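Long-range contact in tight junction protein ZO-3 (Homo sapiens, PDB 3KFV), which acts as a tight-junction scaffold of the MAGUK family, linking claudins, junctional adhesion molecules and occludin to the actin cytoskeleton: residues E120-P132 / T206-Y218. Residues are numbered along the deposited sequence; the frame is centred on the assembly and turned at random.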
ATOM      1  N   GLU A 120      -1.094  -7.025 -11.514  1.00 60.21           N
ATOM      2  CA  GLU A 120      -2.230  -6.116 -11.381  1.00 64.96           C
ATOM      3  C   GLU A 120      -2.144  -4.950 -12.366  1.00 58.97           C
ATOM      4  O   GLU A 120      -1.385  -4.004 -12.145  1.00 59.01           O
ATOM      5  CB  GLU A 120      -2.323  -5.580  -9.947  1.00 59.00           C
ATOM      6  CG  GLU A 120      -3.402  -4.519  -9.747  1.00 55.24           C
ATOM      7  CD  GLU A 120      -4.804  -5.041 -10.045  1.00 65.64           C
ATOM      8  OE1 GLU A 120      -5.653  -4.250 -10.529  1.00 57.03           O
ATOM      9  OE2 GLU A 120      -5.054  -6.247  -9.797  1.00 68.12           O
ATOM     10  N   ASP A 121      -2.925  -5.015 -13.442  1.00 56.15           N
ATOM     11  CA  ASP A 121      -2.920  -3.963 -14.464  1.00 55.13           C
ATOM     12  C   ASP A 121      -3.719  -2.717 -14.048  1.00 54.18           C
ATOM     13  O   ASP A 121      -4.936  -2.773 -13.850  1.00 52.67           O
ATOM     14  CB  ASP A 121      -3.438  -4.500 -15.800  1.00 55.02           C
ATOM     15  CG  ASP A 121      -3.572  -3.411 -16.855  1.00 62.16           C
ATOM     16  OD1 ASP A 121      -2.724  -2.485 -16.878  1.00 59.37           O
ATOM     17  OD2 ASP A 121      -4.529  -3.479 -17.660  1.00 61.75           O
ATOM     18  N   LEU A 122      -3.020  -1.590 -13.947  1.00 52.45           N
ATOM     19  CA  LEU A 122      -3.588  -0.352 -13.425  1.00 43.95           C
ATOM     20  C   LEU A 122      -3.972   0.647 -14.514  1.00 45.72           C
ATOM     21  O   LEU A 122      -4.336   1.785 -14.209  1.00 41.40           O
ATOM     22  CB  LEU A 122      -2.577   0.306 -12.491  1.00 39.90           C
ATOM     23  CG  LEU A 122      -2.217  -0.503 -11.250  1.00 44.79           C
ATOM     24  CD1 LEU A 122      -0.923   0.006 -10.625  1.00 38.59           C
ATOM     25  CD2 LEU A 122      -3.371  -0.462 -10.254  1.00 41.99           C
ATOM     26  N   SER A 123      -3.896   0.221 -15.775  1.00 46.04           N
ATOM     27  CA  SER A 123      -4.082   1.121 -16.914  1.00 41.04           C
ATOM     28  C   SER A 123      -5.437   1.829 -16.947  1.00 40.09           C
ATOM     29  O   SER A 123      -5.534   2.961 -17.418  1.00 44.81           O
ATOM     30  CB  SER A 123      -3.839   0.388 -18.237  1.00 46.31           C
ATOM     31  OG  SER A 123      -4.897  -0.504 -18.538  1.00 49.10           O
ATOM     32  N   ALA A 124      -6.481   1.177 -16.450  1.00 37.20           N
ATOM     33  CA  ALA A 124      -7.801   1.795 -16.441  1.00 36.70           C
ATOM     34  C   ALA A 124      -7.834   2.991 -15.489  1.00 45.02           C
ATOM     35  O   ALA A 124      -8.546   3.974 -15.722  1.00 43.19           O
ATOM     36  CB  ALA A 124      -8.863   0.780 -16.064  1.00 33.68           C
ATOM     37  N   LEU A 125      -7.063   2.903 -14.410  1.00 43.98           N
ATOM     38  CA  LEU A 125      -6.985   4.001 -13.462  1.00 39.36           C
ATOM     39  C   LEU A 125      -6.177   5.174 -14.019  1.00 40.10           C
ATOM     40  O   LEU A 125      -6.528   6.328 -13.777  1.00 42.20           O
ATOM     41  CB  LEU A 125      -6.428   3.525 -12.122  1.00 42.59           C
ATOM     42  CG  LEU A 125      -7.381   2.664 -11.284  1.00 45.04           C
ATOM     43  CD1 LEU A 125      -6.662   2.077 -10.073  1.00 39.63           C
ATOM     44  CD2 LEU A 125      -8.606   3.469 -10.852  1.00 40.09           C
ATOM     45  N   THR A 126      -5.114   4.891 -14.770  1.00 38.10           N
ATOM     46  CA  THR A 126      -4.331   5.964 -15.383  1.00 38.03           C
ATOM     47  C   THR A 126      -5.202   6.807 -16.298  1.00 38.03           C
ATOM     48  O   THR A 126      -5.032   8.018 -16.390  1.00 37.89           O
ATOM     49  CB  THR A 126      -3.150   5.453 -16.218  1.00 36.43           C
ATOM     50  OG1 THR A 126      -2.472   4.406 -15.520  1.00 37.94           O
ATOM     51  CG2 THR A 126      -2.174   6.597 -16.498  1.00 32.87           C
ATOM     52  N   ARG A 127      -6.133   6.157 -16.984  1.00 42.91           N
ATOM     53  CA  ARG A 127      -7.063   6.869 -17.849  1.00 43.00           C
ATOM     54  C   ARG A 127      -8.079   7.618 -17.001  1.00 43.12           C
ATOM     55  O   ARG A 127      -8.211   8.840 -17.110  1.00 46.35           O
ATOM     56  CB  ARG A 127      -7.766   5.901 -18.806  1.00 44.50           C
ATOM     57  CG  ARG A 127      -6.876   5.394 -19.935  1.00 43.58           C
ATOM     58  CD  ARG A 127      -6.350   6.550 -20.782  1.00 47.49           C
ATOM     59  N   GLN A 128      -8.783   6.886 -16.143  1.00 40.65           N
ATOM     60  CA  GLN A 128      -9.800   7.493 -15.287  1.00 42.37           C
ATOM     61  C   GLN A 128      -9.221   8.606 -14.413  1.00 45.73           C
ATOM     62  O   GLN A 128      -9.949   9.502 -13.982  1.00 46.60           O
ATOM     63  CB  GLN A 128     -10.505   6.426 -14.438  1.00 43.00           C
ATOM     64  CG  GLN A 128     -11.359   5.461 -15.268  1.00 45.15           C
ATOM     65  CD  GLN A 128     -11.763   4.211 -14.507  1.00 44.02           C
ATOM     66  OE1 GLN A 128     -11.198   3.899 -13.455  1.00 47.51           O
ATOM     67  NE2 GLN A 128     -12.746   3.483 -15.038  1.00 36.68           N
ATOM     68  N   GLY A 129      -7.911   8.552 -14.171  1.00 44.14           N
ATOM     69  CA  GLY A 129      -7.230   9.559 -13.374  1.00 38.77           C
ATOM     70  C   GLY A 129      -6.628  10.684 -14.202  1.00 43.40           C
ATOM     71  O   GLY A 129      -6.295  11.747 -13.674  1.00 42.36           O
ATOM     72  N   ARG A 130      -6.494  10.449 -15.506  1.00 46.88           N
ATOM     73  CA  ARG A 130      -5.895  11.425 -16.423  1.00 45.32           C
ATOM     74  C   ARG A 130      -4.440  11.744 -16.077  1.00 46.93           C
ATOM     75  O   ARG A 130      -3.970  12.860 -16.318  1.00 46.91           O
ATOM     76  CB  ARG A 130      -6.710  12.720 -16.461  1.00 42.92           C
ATOM     77  CG  ARG A 130      -8.083  12.585 -17.097  1.00 49.19           C
ATOM     78  CD  ARG A 130      -8.899  13.863 -16.896  1.00 51.31           C
ATOM     79  N   TYR A 131      -3.729  10.771 -15.512  1.00 41.61           N
ATOM     80  CA  TYR A 131      -2.312  10.954 -15.216  1.00 41.98           C
ATOM     81  C   TYR A 131      -1.479  11.023 -16.498  1.00 41.09           C
ATOM     82  O   TYR A 131      -1.748  10.297 -17.459  1.00 38.53           O
ATOM     83  CB  TYR A 131      -1.785   9.808 -14.359  1.00 38.26           C
ATOM     84  CG  TYR A 131      -2.476   9.625 -13.044  1.00 38.55           C
ATOM     85  CD1 TYR A 131      -2.489  10.639 -12.095  1.00 44.81           C
ATOM     86  CD2 TYR A 131      -3.095   8.422 -12.728  1.00 41.47           C
ATOM     87  CE1 TYR A 131      -3.117  10.469 -10.875  1.00 40.74           C
ATOM     88  CE2 TYR A 131      -3.726   8.241 -11.510  1.00 41.72           C
ATOM     89  CZ  TYR A 131      -3.731   9.267 -10.589  1.00 40.21           C
ATOM     90  OH  TYR A 131      -4.352   9.089  -9.375  1.00 46.98           O
ATOM     91  N   PRO A 132      -0.446  11.881 -16.506  1.00 39.81           N
ATOM     92  CA  PRO A 132       0.490  11.956 -17.630  1.00 38.99           C
ATOM     93  C   PRO A 132       1.567  10.884 -17.474  1.00 40.95           C
ATOM     94  O   PRO A 132       1.747  10.366 -16.369  1.00 37.50           O
ATOM     95  CB  PRO A 132       1.124  13.344 -17.470  1.00 38.67           C
ATOM     96  CG  PRO A 132       0.594  13.911 -16.146  1.00 36.66           C
ATOM     97  CD  PRO A 132      -0.055  12.787 -15.414  1.00 39.37           C
ATOM     98  N   THR A 206      -7.190  -7.524  -0.543  1.00 34.56           N
ATOM     99  CA  THR A 206      -6.145  -8.266  -1.224  1.00 35.71           C
ATOM    100  C   THR A 206      -4.972  -7.355  -1.558  1.00 39.37           C
ATOM    101  O   THR A 206      -5.096  -6.128  -1.522  1.00 37.12           O
ATOM    102  CB  THR A 206      -6.677  -8.843  -2.543  1.00 37.89           C
ATOM    103  OG1 THR A 206      -7.124  -7.766  -3.381  1.00 39.57           O
ATOM    104  CG2 THR A 206      -7.835  -9.798  -2.284  1.00 28.35           C
ATOM    105  N   PRO A 207      -3.818  -7.957  -1.882  1.00 40.58           N
ATOM    106  CA  PRO A 207      -2.674  -7.205  -2.402  1.00 38.08           C
ATOM    107  C   PRO A 207      -3.066  -6.338  -3.594  1.00 40.96           C
ATOM    108  O   PRO A 207      -2.586  -5.207  -3.714  1.00 39.48           O
ATOM    109  CB  PRO A 207      -1.717  -8.310  -2.838  1.00 39.11           C
ATOM    110  CG  PRO A 207      -1.987  -9.414  -1.869  1.00 41.21           C
ATOM    111  CD  PRO A 207      -3.471  -9.361  -1.596  1.00 38.82           C
ATOM    112  N   SER A 208      -3.928  -6.863  -4.463  1.00 42.21           N
ATOM    113  CA  SER A 208      -4.382  -6.119  -5.635  1.00 39.70           C
ATOM    114  C   SER A 208      -5.082  -4.835  -5.227  1.00 40.50           C
ATOM    115  O   SER A 208      -4.762  -3.760  -5.735  1.00 40.03           O
ATOM    116  CB  SER A 208      -5.311  -6.973  -6.492  1.00 46.94           C
ATOM    117  OG  SER A 208      -4.712  -8.223  -6.789  1.00 54.89           O
ATOM    118  N   ALA A 209      -6.035  -4.948  -4.305  1.00 38.45           N
ATOM    119  CA  ALA A 209      -6.700  -3.771  -3.754  1.00 38.48           C
ATOM    120  C   ALA A 209      -5.692  -2.732  -3.250  1.00 37.26           C
ATOM    121  O   ALA A 209      -5.850  -1.527  -3.475  1.00 35.20           O
ATOM    122  CB  ALA A 209      -7.634  -4.174  -2.631  1.00 39.25           C
ATOM    123  N   ILE A 210      -4.657  -3.211  -2.567  1.00 33.95           N
ATOM    124  CA  ILE A 210      -3.645  -2.330  -2.006  1.00 31.79           C
ATOM    125  C   ILE A 210      -2.890  -1.549  -3.078  1.00 32.47           C
ATOM    126  O   ILE A 210      -2.617  -0.366  -2.901  1.00 37.21           O
ATOM    127  CB  ILE A 210      -2.653  -3.108  -1.132  1.00 31.05           C
ATOM    128  CG1 ILE A 210      -3.397  -3.809  -0.001  1.00 30.32           C
ATOM    129  CG2 ILE A 210      -1.591  -2.181  -0.569  1.00 28.59           C
ATOM    130  CD1 ILE A 210      -2.508  -4.670   0.867  1.00 35.25           C
ATOM    131  N   GLU A 211      -2.561  -2.203  -4.187  1.00 34.16           N
ATOM    132  CA  GLU A 211      -1.849  -1.548  -5.284  1.00 34.73           C
ATOM    133  C   GLU A 211      -2.679  -0.432  -5.924  1.00 32.48           C
ATOM    134  O   GLU A 211      -2.148   0.603  -6.319  1.00 31.46           O
ATOM    135  CB  GLU A 211      -1.420  -2.573  -6.341  1.00 39.23           C
ATOM    136  CG  GLU A 211      -0.606  -3.727  -5.774  1.00 46.19           C
ATOM    137  CD  GLU A 211       0.050  -4.596  -6.842  1.00 58.24           C
ATOM    138  OE1 GLU A 211      -0.138  -4.315  -8.049  1.00 65.31           O
ATOM    139  OE2 GLU A 211       0.757  -5.566  -6.470  1.00 57.32           O
ATOM    140  N   ARG A 212      -3.985  -0.650  -6.025  1.00 34.30           N
ATOM    141  CA  ARG A 212      -4.886   0.371  -6.544  1.00 33.14           C
ATOM    142  C   ARG A 212      -4.920   1.595  -5.628  1.00 34.66           C
ATOM    143  O   ARG A 212      -4.850   2.732  -6.097  1.00 36.00           O
ATOM    144  CB  ARG A 212      -6.299  -0.199  -6.735  1.00 37.66           C
ATOM    145  CG  ARG A 212      -6.454  -1.124  -7.940  1.00 36.65           C
ATOM    146  CD  ARG A 212      -7.919  -1.411  -8.258  1.00 36.66           C
ATOM    147  NE  ARG A 212      -8.573  -2.162  -7.189  1.00 46.51           N
ATOM    148  CZ  ARG A 212      -8.598  -3.492  -7.105  1.00 46.14           C
ATOM    149  NH1 ARG A 212      -8.005  -4.230  -8.038  1.00 42.96           N
ATOM    150  NH2 ARG A 212      -9.216  -4.084  -6.085  1.00 41.42           N
ATOM    151  N   LEU A 213      -5.027   1.363  -4.321  1.00 34.16           N
ATOM    152  CA  LEU A 213      -5.071   2.464  -3.360  1.00 36.46           C
ATOM    153  C   LEU A 213      -3.757   3.233  -3.350  1.00 35.27           C
ATOM    154  O   LEU A 213      -3.744   4.466  -3.272  1.00 33.70           O
ATOM    155  CB  LEU A 213      -5.397   1.956  -1.952  1.00 37.73           C
ATOM    156  CG  LEU A 213      -6.831   1.477  -1.727  1.00 36.68           C
ATOM    157  CD1 LEU A 213      -6.914   0.605  -0.493  1.00 33.35           C
ATOM    158  CD2 LEU A 213      -7.790   2.657  -1.629  1.00 33.76           C
ATOM    159  N   ASN A 214      -2.652   2.503  -3.421  1.00 30.67           N
ATOM    160  CA  ASN A 214      -1.357   3.146  -3.557  1.00 31.45           C
ATOM    161  C   ASN A 214      -1.321   4.001  -4.818  1.00 35.66           C
ATOM    162  O   ASN A 214      -0.749   5.088  -4.820  1.00 36.76           O
ATOM    163  CB  ASN A 214      -0.237   2.114  -3.591  1.00 27.27           C
ATOM    164  CG  ASN A 214       0.097   1.580  -2.224  1.00 27.79           C
ATOM    165  OD1 ASN A 214      -0.224   2.197  -1.210  1.00 35.15           O
ATOM    166  ND2 ASN A 214       0.752   0.432  -2.181  1.00 29.28           N
ATOM    167  N   TYR A 215      -1.948   3.511  -5.884  1.00 32.80           N
ATOM    168  CA  TYR A 215      -1.882   4.178  -7.176  1.00 32.83           C
ATOM    169  C   TYR A 215      -2.645   5.499  -7.204  1.00 36.17           C
ATOM    170  O   TYR A 215      -2.153   6.496  -7.741  1.00 35.48           O
ATOM    171  CB  TYR A 215      -2.375   3.254  -8.293  1.00 35.61           C
ATOM    172  CG  TYR A 215      -2.061   3.785  -9.671  1.00 35.40           C
ATOM    173  CD1 TYR A 215      -0.744   3.976 -10.073  1.00 38.02           C
ATOM    174  CD2 TYR A 215      -3.071   4.106 -10.563  1.00 34.08           C
ATOM    175  CE1 TYR A 215      -0.443   4.465 -11.326  1.00 38.60           C
ATOM    176  CE2 TYR A 215      -2.777   4.599 -11.822  1.00 35.83           C
ATOM    177  CZ  TYR A 215      -1.461   4.774 -12.194  1.00 35.37           C
ATOM    178  OH  TYR A 215      -1.156   5.266 -13.436  1.00 39.70           O
ATOM    179  N   VAL A 216      -3.848   5.503  -6.634  1.00 36.99           N
ATOM    180  CA  VAL A 216      -4.631   6.733  -6.542  1.00 40.92           C
ATOM    181  C   VAL A 216      -4.176   7.586  -5.361  1.00 37.21           C
ATOM    182  O   VAL A 216      -4.779   8.610  -5.063  1.00 41.22           O
ATOM    183  CB  VAL A 216      -6.148   6.463  -6.424  1.00 39.94           C
ATOM    184  CG1 VAL A 216      -6.641   5.686  -7.635  1.00 38.51           C
ATOM    185  CG2 VAL A 216      -6.464   5.726  -5.130  1.00 36.02           C
ATOM    186  N   GLN A 217      -3.120   7.145  -4.685  1.00 34.18           N
ATOM    187  CA  GLN A 217      -2.452   7.965  -3.676  1.00 38.35           C
ATOM    188  C   GLN A 217      -3.235   8.144  -2.370  1.00 41.06           C
ATOM    189  O   GLN A 217      -3.115   9.162  -1.687  1.00 38.11           O
ATOM    190  CB  GLN A 217      -2.050   9.313  -4.274  1.00 39.68           C
ATOM    191  CG  GLN A 217      -1.119   9.164  -5.465  1.00 40.83           C
ATOM    192  CD  GLN A 217      -0.515  10.477  -5.910  1.00 45.79           C
ATOM    193  OE1 GLN A 217       0.675  10.723  -5.693  1.00 47.91           O
ATOM    194  NE2 GLN A 217      -1.328  11.334  -6.535  1.00 39.97           N
ATOM    195  N   TYR A 218      -4.034   7.136  -2.035  1.00 43.31           N
ATOM    196  CA  TYR A 218      -4.644   7.036  -0.722  1.00 36.01           C
ATOM    197  C   TYR A 218      -3.634   6.429   0.236  1.00 34.38           C
ATOM    198  O   TYR A 218      -3.767   6.550   1.449  1.00 37.00           O
ATOM    199  CB  TYR A 218      -5.891   6.163  -0.792  1.00 38.62           C
ATOM    200  CG  TYR A 218      -7.135   6.933  -1.153  1.00 38.45           C
ATOM    201  CD1 TYR A 218      -8.257   6.889  -0.343  1.00 38.14           C
ATOM    202  CD2 TYR A 218      -7.178   7.727  -2.292  1.00 41.30           C
ATOM    203  CE1 TYR A 218      -9.396   7.602  -0.661  1.00 45.64           C
ATOM    204  CE2 TYR A 218      -8.318   8.444  -2.624  1.00 43.81           C
ATOM    205  CZ  TYR A 218      -9.426   8.378  -1.803  1.00 47.17           C
ATOM    206  OH  TYR A 218     -10.568   9.087  -2.114  1.00 44.50           O
TER
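Tyr215 reaches from helix 207-215 into a pocket lined by Leu122, Leu125, Thr126 and Tyr131, and the tight part of this contact is built on its ring. With CG anti to the backbone N, chi1 -168° sets the phenol against the side chains of helix 123-129 and Tyr131. Leu122 CD1 lies over one ring face, 4.0 Å from Tyr215 CD1, while Leu125 CB meets the ring edge, 3.7 Å from Tyr215 CD2. Tyr131 turns its edge to the Tyr215 ring in an offset edge-to-face pair, centroids 5.4 Å apart and planes at 78°. At the far end, Tyr215 OH and Thr126 OG1 share a hydrogen bond of 2.6 Å, in which either may donate. Both hydroxyls have further partners near the SH3 strands, Tyr215 OH at His10 ND1 and Thr126 OG1 at Arg25 NE.

Toward the helix N-termini the contact becomes looser and more polar. Arg212 lays its CG against Leu122 CD2 and Leu125 CD1, both 3.9 Å away, then bends at chi3 to bring NH1 3.4 Å from OE1 of the exposed Glu120. This salt bridge is long and its hydrogen bond weak; OE1 sits at the guanidinium edge, near its plane, although the carboxylate is turned 76° from it.

With an alanine here in place of Tyr215, Thr126 OG1 and His10 ND1 would probably lose the phenol they share, and a gap would open between Leu122 and Tyr131. Both helices belong to the guanylate kinase-like region, and His10 and Arg25 of the SH3 region extend the cluster. The long ion pair at exposed Glu120 is consistent with the largely buried cluster around Tyr215 carrying more of the contact.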